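Local coordinates for oligopeptide-binding protein oppA (Lactococcus lactis, PDB 3DRF), which captures oligopeptides in a closing, Venus-flytrap-like cavity as the receptor of the OppABCDF ABC transporter, which takes up peptides longer than three residues, at residues F485-P490 with H495-E500; V553-D558 with M562-E567. All blocks are in the same frame, centred on the assembly; numbering follows the deposited sequence.

Contact 1: residues F485-P490 with H495-E500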
loop_
_atom_site.group_PDB
_atom_site.type_symbol
_atom_site.label_atom_id
_atom_site.label_comp_id
_atom_site.label_asym_id
_atom_site.label_seq_id
_atom_site.Cartn_x
_atom_site.Cartn_y
_atom_site.Cartn_z
ATOM N N PHE A 485 -10.780 -0.681 1.398
ATOM C CA PHE A 485 -12.077 -1.344 1.131
ATOM C C PHE A 485 -13.324 -0.444 1.161
ATOM O O PHE A 485 -14.365 -0.887 0.832
ATOM C CB PHE A 485 -12.274 -2.487 2.109
ATOM C CG PHE A 485 -11.242 -3.590 1.943
ATOM C CD1 PHE A 485 -11.113 -4.293 0.752
ATOM C CD2 PHE A 485 -10.410 -3.869 2.984
ATOM C CE1 PHE A 485 -10.149 -5.261 0.611
ATOM C CE2 PHE A 485 -9.397 -4.873 2.874
ATOM C CZ PHE A 485 -9.272 -5.555 1.693
ATOM N N SER A 486 -13.194 0.814 1.532
ATOM C CA SER A 486 -14.405 1.670 1.592
ATOM C C SER A 486 -15.055 1.785 0.197
ATOM O O SER A 486 -14.423 1.732 -0.823
ATOM C CB SER A 486 -14.118 3.059 2.225
ATOM O OG SER A 486 -13.269 3.877 1.400
ATOM N N ALA A 487 -16.362 1.978 0.240
ATOM C CA ALA A 487 -17.186 1.978 -0.946
ATOM C C ALA A 487 -16.699 2.975 -2.020
ATOM O O ALA A 487 -16.826 2.695 -3.157
ATOM C CB ALA A 487 -18.638 2.267 -0.564
ATOM N N ALA A 488 -16.179 4.120 -1.580
ATOM C CA ALA A 488 -15.713 5.147 -2.537
ATOM C C ALA A 488 -14.288 4.954 -3.081
ATOM O O ALA A 488 -13.895 5.679 -3.927
ATOM C CB ALA A 488 -15.785 6.524 -1.875
ATOM N N ALA A 489 -13.558 3.960 -2.592
ATOM C CA ALA A 489 -12.147 3.801 -2.936
ATOM C C ALA A 489 -11.902 2.901 -4.159
ATOM O O ALA A 489 -12.217 1.759 -4.093
ATOM C CB ALA A 489 -11.411 3.136 -1.721
ATOM N N PRO A 490 -11.202 3.385 -5.178
ATOM C CA PRO A 490 -10.758 2.519 -6.292
ATOM C C PRO A 490 -9.765 1.422 -5.837
ATOM O O PRO A 490 -9.588 0.467 -6.483
ATOM C CB PRO A 490 -10.009 3.502 -7.211
ATOM C CG PRO A 490 -10.638 4.821 -6.977
ATOM C CD PRO A 490 -10.921 4.817 -5.446
ATOM N N HIS A 495 -14.239 -4.610 -6.142
ATOM C CA HIS A 495 -15.452 -3.737 -6.197
ATOM C C HIS A 495 -16.670 -4.347 -5.462
ATOM O O HIS A 495 -17.769 -4.234 -5.915
ATOM C CB HIS A 495 -15.832 -3.392 -7.668
ATOM C CG HIS A 495 -14.652 -3.079 -8.524
ATOM N ND1 HIS A 495 -13.869 -1.975 -8.307
ATOM C CD2 HIS A 495 -14.104 -3.738 -9.553
ATOM C CE1 HIS A 495 -12.864 -1.980 -9.155
ATOM N NE2 HIS A 495 -13.017 -3.018 -9.946
ATOM N N PHE A 496 -16.415 -4.904 -4.290
ATOM C CA PHE A 496 -17.532 -5.257 -3.414
ATOM C C PHE A 496 -18.062 -3.974 -2.751
ATOM O O PHE A 496 -17.378 -2.996 -2.606
ATOM C CB PHE A 496 -17.191 -6.385 -2.410
ATOM C CG PHE A 496 -16.261 -5.978 -1.256
ATOM C CD1 PHE A 496 -16.721 -5.207 -0.175
ATOM C CD2 PHE A 496 -14.930 -6.385 -1.285
ATOM C CE1 PHE A 496 -15.857 -4.882 0.884
ATOM C CE2 PHE A 496 -14.088 -6.065 -0.208
ATOM C CZ PHE A 496 -14.557 -5.315 0.860
ATOM N N ASN A 497 -19.318 -4.044 -2.411
ATOM C CA ASN A 497 -20.028 -2.956 -1.736
ATOM C C ASN A 497 -21.133 -3.598 -0.905
ATOM O O ASN A 497 -22.144 -3.981 -1.414
ATOM C CB ASN A 497 -20.633 -1.948 -2.755
ATOM C CG ASN A 497 -21.251 -0.751 -2.045
ATOM O OD1 ASN A 497 -21.833 -0.889 -1.034
ATOM N ND2 ASN A 497 -21.077 0.404 -2.607
ATOM N N ASP A 498 -20.866 -3.716 0.368
ATOM C CA ASP A 498 -21.625 -4.579 1.248
ATOM C C ASP A 498 -21.948 -3.829 2.543
ATOM O O ASP A 498 -21.105 -3.295 3.154
ATOM C CB ASP A 498 -20.769 -5.857 1.523
ATOM C CG ASP A 498 -21.496 -6.870 2.416
ATOM O OD1 ASP A 498 -22.066 -7.821 1.879
ATOM O OD2 ASP A 498 -21.463 -6.715 3.620
ATOM N N SER A 499 -23.215 -3.794 2.898
ATOM C CA SER A 499 -23.626 -2.973 4.068
ATOM C C SER A 499 -22.995 -3.453 5.376
ATOM O O SER A 499 -22.566 -2.661 6.127
ATOM C CB SER A 499 -25.146 -2.916 4.247
ATOM O OG SER A 499 -25.715 -2.231 3.133
ATOM N N GLU A 500 -22.874 -4.755 5.564
ATOM C CA GLU A 500 -22.253 -5.288 6.782
ATOM C C GLU A 500 -20.794 -4.842 6.886
ATOM O O GLU A 500 -20.341 -4.396 7.943
ATOM C CB GLU A 500 -22.346 -6.820 6.823
ATOM C CG GLU A 500 -21.664 -7.477 8.014
ATOM C CD GLU A 500 -21.907 -8.969 8.070
ATOM O OE1 GLU A 500 -23.022 -9.387 8.460
ATOM O OE2 GLU A 500 -20.980 -9.712 7.703
HETATM O O HOH W 1 -16.996 -1.256 -0.290
#
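The carbonyl O of Phe485 accepts two hydrogen bonds, one from water 1 and one from the side-chain ND2 of Asn492 in the short loop between 485-490 and 495-500. Water 1 lies 2.9 Å from Phe485 O and gives its second hydrogen to Phe496 O, also at 2.9 Å, so one water ties the two backbones together. Next to this bridge the two phenylalanine rings pair up. Their planes are 25° apart, but the rings are slid until they barely overlap, with centroids 5.6 Å apart. With Phe496 CG between its backbone N and carbonyl carbon (chi1 73°), CE2 and CZ are carried to Phe485; CE2 is 3.6 Å from Phe485 CD1, and CZ is 3.8 Å from Phe485 CB. Met530 of helix 516-533 touches both side chains. Ala487 CB rests 3.7 Å from Asn497 ND2, which bonds to Asn319 O. Asn319 is a second bridge, bonding also to Ala487, Ala489 O and His495 ND1. Through a type I turn, Ser486 to Ala489, the exit of helix 482-485 folds back on the lead-in to helix 499-508, N-capped by Asp498. No direct hydrogen bond joins the segments; ring contact, water 1 and Asn319 do.

Contact 2: residues V553-D558 with M562-E567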
loop_
_atom_site.group_PDB
_atom_site.type_symbol
_atom_site.label_atom_id
_atom_site.label_comp_id
_atom_site.label_asym_id
_atom_site.label_seq_id
_atom_site.Cartn_x
_atom_site.Cartn_y
_atom_site.Cartn_z
ATOM N N VAL A 553 27.485 2.273 8.402
ATOM C CA VAL A 553 27.114 2.472 9.763
ATOM C C VAL A 553 25.849 3.333 9.774
ATOM O O VAL A 553 25.693 4.171 8.978
ATOM C CB VAL A 553 28.243 3.170 10.588
ATOM C CG1 VAL A 553 29.493 2.285 10.715
ATOM C CG2 VAL A 553 28.630 4.465 9.970
ATOM N N GLY A 554 24.960 3.074 10.708
ATOM C CA GLY A 554 23.772 3.903 10.884
ATOM C C GLY A 554 22.505 3.440 10.167
ATOM O O GLY A 554 21.523 4.099 10.259
ATOM N N MET A 555 22.552 2.356 9.433
ATOM C CA MET A 555 21.344 1.842 8.807
ATOM C C MET A 555 20.515 1.053 9.855
ATOM O O MET A 555 21.071 0.459 10.736
ATOM C CB MET A 555 21.665 0.976 7.606
ATOM C CG MET A 555 20.469 0.334 6.933
ATOM S SD MET A 555 19.232 1.502 6.240
ATOM C CE MET A 555 17.864 0.421 5.890
ATOM N N THR A 556 19.189 1.110 9.712
ATOM C CA THR A 556 18.329 0.456 10.711
ATOM C C THR A 556 17.007 0.111 10.090
ATOM O O THR A 556 16.586 0.726 9.159
ATOM C CB THR A 556 18.113 1.391 11.928
ATOM O OG1 THR A 556 17.476 0.681 12.971
ATOM C CG2 THR A 556 17.226 2.609 11.569
ATOM N N LEU A 557 16.355 -0.889 10.651
ATOM C CA LEU A 557 14.962 -1.209 10.331
ATOM C C LEU A 557 14.038 -0.989 11.546
ATOM O O LEU A 557 12.926 -1.450 11.587
ATOM C CB LEU A 557 14.805 -2.618 9.742
ATOM C CG LEU A 557 15.332 -2.877 8.328
ATOM C CD1 LEU A 557 14.960 -4.300 7.909
ATOM C CD2 LEU A 557 14.716 -1.854 7.292
ATOM N N ASP A 558 14.527 -0.284 12.531
ATOM C CA ASP A 558 13.764 -0.007 13.731
ATOM C C ASP A 558 12.687 1.036 13.420
ATOM O O ASP A 558 12.969 2.030 12.785
ATOM C CB ASP A 558 14.663 0.563 14.815
ATOM C CG ASP A 558 15.749 -0.424 15.313
ATOM O OD1 ASP A 558 15.808 -1.574 14.963
ATOM O OD2 ASP A 558 16.593 0.020 16.063
ATOM N N MET A 562 13.878 8.373 12.977
ATOM C CA MET A 562 13.420 9.512 12.145
ATOM C C MET A 562 14.493 10.193 11.276
ATOM O O MET A 562 14.186 10.992 10.481
ATOM C CB MET A 562 12.747 10.593 13.021
ATOM C CG MET A 562 11.494 10.111 13.761
ATOM S SD MET A 562 10.180 9.758 12.537
ATOM C CE MET A 562 9.959 7.958 12.784
ATOM N N ASN A 563 15.744 9.839 11.480
ATOM C CA ASN A 563 16.868 10.534 10.833
ATOM C C ASN A 563 17.868 9.617 10.191
ATOM O O ASN A 563 19.006 9.957 10.052
ATOM C CB ASN A 563 17.583 11.372 11.859
ATOM C CG ASN A 563 16.976 12.688 12.015
ATOM O OD1 ASN A 563 16.936 13.461 11.097
ATOM N ND2 ASN A 563 16.487 12.951 13.182
ATOM N N THR A 564 17.418 8.450 9.811
ATOM C CA THR A 564 18.305 7.463 9.206
ATOM C C THR A 564 19.152 8.041 8.050
ATOM O O THR A 564 20.298 7.795 7.990
ATOM C CB THR A 564 17.532 6.252 8.747
ATOM O OG1 THR A 564 16.863 5.700 9.889
ATOM C CG2 THR A 564 18.490 5.166 8.236
ATOM N N TRP A 565 18.541 8.742 7.107
ATOM C CA TRP A 565 19.306 9.223 5.935
ATOM C C TRP A 565 20.375 10.259 6.288
ATOM O O TRP A 565 21.302 10.405 5.602
ATOM C CB TRP A 565 18.360 9.767 4.840
ATOM C CG TRP A 565 17.487 8.642 4.305
ATOM C CD1 TRP A 565 16.128 8.499 4.460
ATOM C CD2 TRP A 565 17.925 7.485 3.616
ATOM N NE1 TRP A 565 15.717 7.369 3.873
ATOM C CE2 TRP A 565 16.789 6.693 3.366
ATOM C CE3 TRP A 565 19.169 7.038 3.145
ATOM C CZ2 TRP A 565 16.871 5.497 2.686
ATOM C CZ3 TRP A 565 19.235 5.858 2.464
ATOM C CH2 TRP A 565 18.099 5.112 2.224
ATOM N N SER A 566 20.210 10.967 7.379
ATOM C CA SER A 566 21.250 11.871 7.887
ATOM C C SER A 566 22.298 11.185 8.752
ATOM O O SER A 566 23.382 11.720 8.929
ATOM C CB SER A 566 20.619 13.003 8.682
ATOM O OG SER A 566 19.849 13.819 7.837
ATOM N N GLU A 567 21.964 10.033 9.299
ATOM C CA GLU A 567 22.858 9.275 10.174
ATOM C C GLU A 567 23.735 8.261 9.466
ATOM O O GLU A 567 24.764 7.932 9.969
ATOM C CB GLU A 567 22.069 8.580 11.292
ATOM C CG GLU A 567 21.513 9.544 12.296
ATOM C CD GLU A 567 20.438 8.938 13.172
ATOM O OE1 GLU A 567 19.995 7.819 12.840
ATOM O OE2 GLU A 567 20.010 9.636 14.127
HETATM O O HOH W 2 20.863 5.337 12.767
HETATM O O HOH W 3 15.253 3.415 8.973
#
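Thr564 is the first residue of helix 564-567, and its CB points toward segment 553-558. Beyond CB the side chain forks, and the two branches have different neighbours. The hydroxyl OG1 comes within 3.5 Å of the methyl CG2 of Thr556. It also shares a hydrogen bond of 2.9 Å with water 3, which donates to the backbone O of Thr556. With OG1 anti to the carbonyl carbon (chi1 -59°), CG2 of Thr564 falls anti to the backbone N. It lies 3.8 Å from the carbonyl O of Gly554 and near the sulfur of Met555.

Thr556 uses its branches differently. Its methyl faces Thr564 OG1, while its own OG1, anti to the backbone N (chi1 -170°), turns to the chain ahead. There it accepts a hydrogen bond from Asp558 N at 3.1 Å, nearly straight (161°), which makes an ST turn. With an alanine here, Asp558 N would probably lose that acceptor, the turn would be freer to move, and Thr564 OG1 would lose its methyl neighbour.

At the outer end, Gly554 CA approaches Glu567 O to 4.2 Å. A beta carbon here would run into Glu567 O and, at these backbone angles, also into the carbonyl O of Val553. Water 2 donates to Gly554 O and, at 2.6 Å, to Glu567 OE1, so it links the carboxylate to the loop. Met555 packs on Leu295 and Val548, from strands 292-307 and 536-549.

Just past the helix, Val553 pairs by backbone hydrogen bonding with Gly569. Between the two segments themselves no direct hydrogen bond crosses. Two waters and a few methyl contacts join them, as suits a partly hydrated contact at the protein surface.

The two contacts lie in series along the chain and neither nest nor cross. Contact 1 comes first. The chain leaves helix 482-485, bends, and returns before helix 499-508, so the contact closes a loop with four residues between its segments. Helix 516-533 and strand 536-549 follow. Contact 2 then closes a similar short loop, with three residues between its segments, where the chain leaves strand 536-549 and enters helix 564-567 near the modelled C-terminal end. Contact 1 packs against helix 516-533. Contact 2 lies beside strands 292-307 and 536-549. The centres are 38 Å apart, on opposite sides of the chain's centre, and nearest atoms are about 24 Å apart.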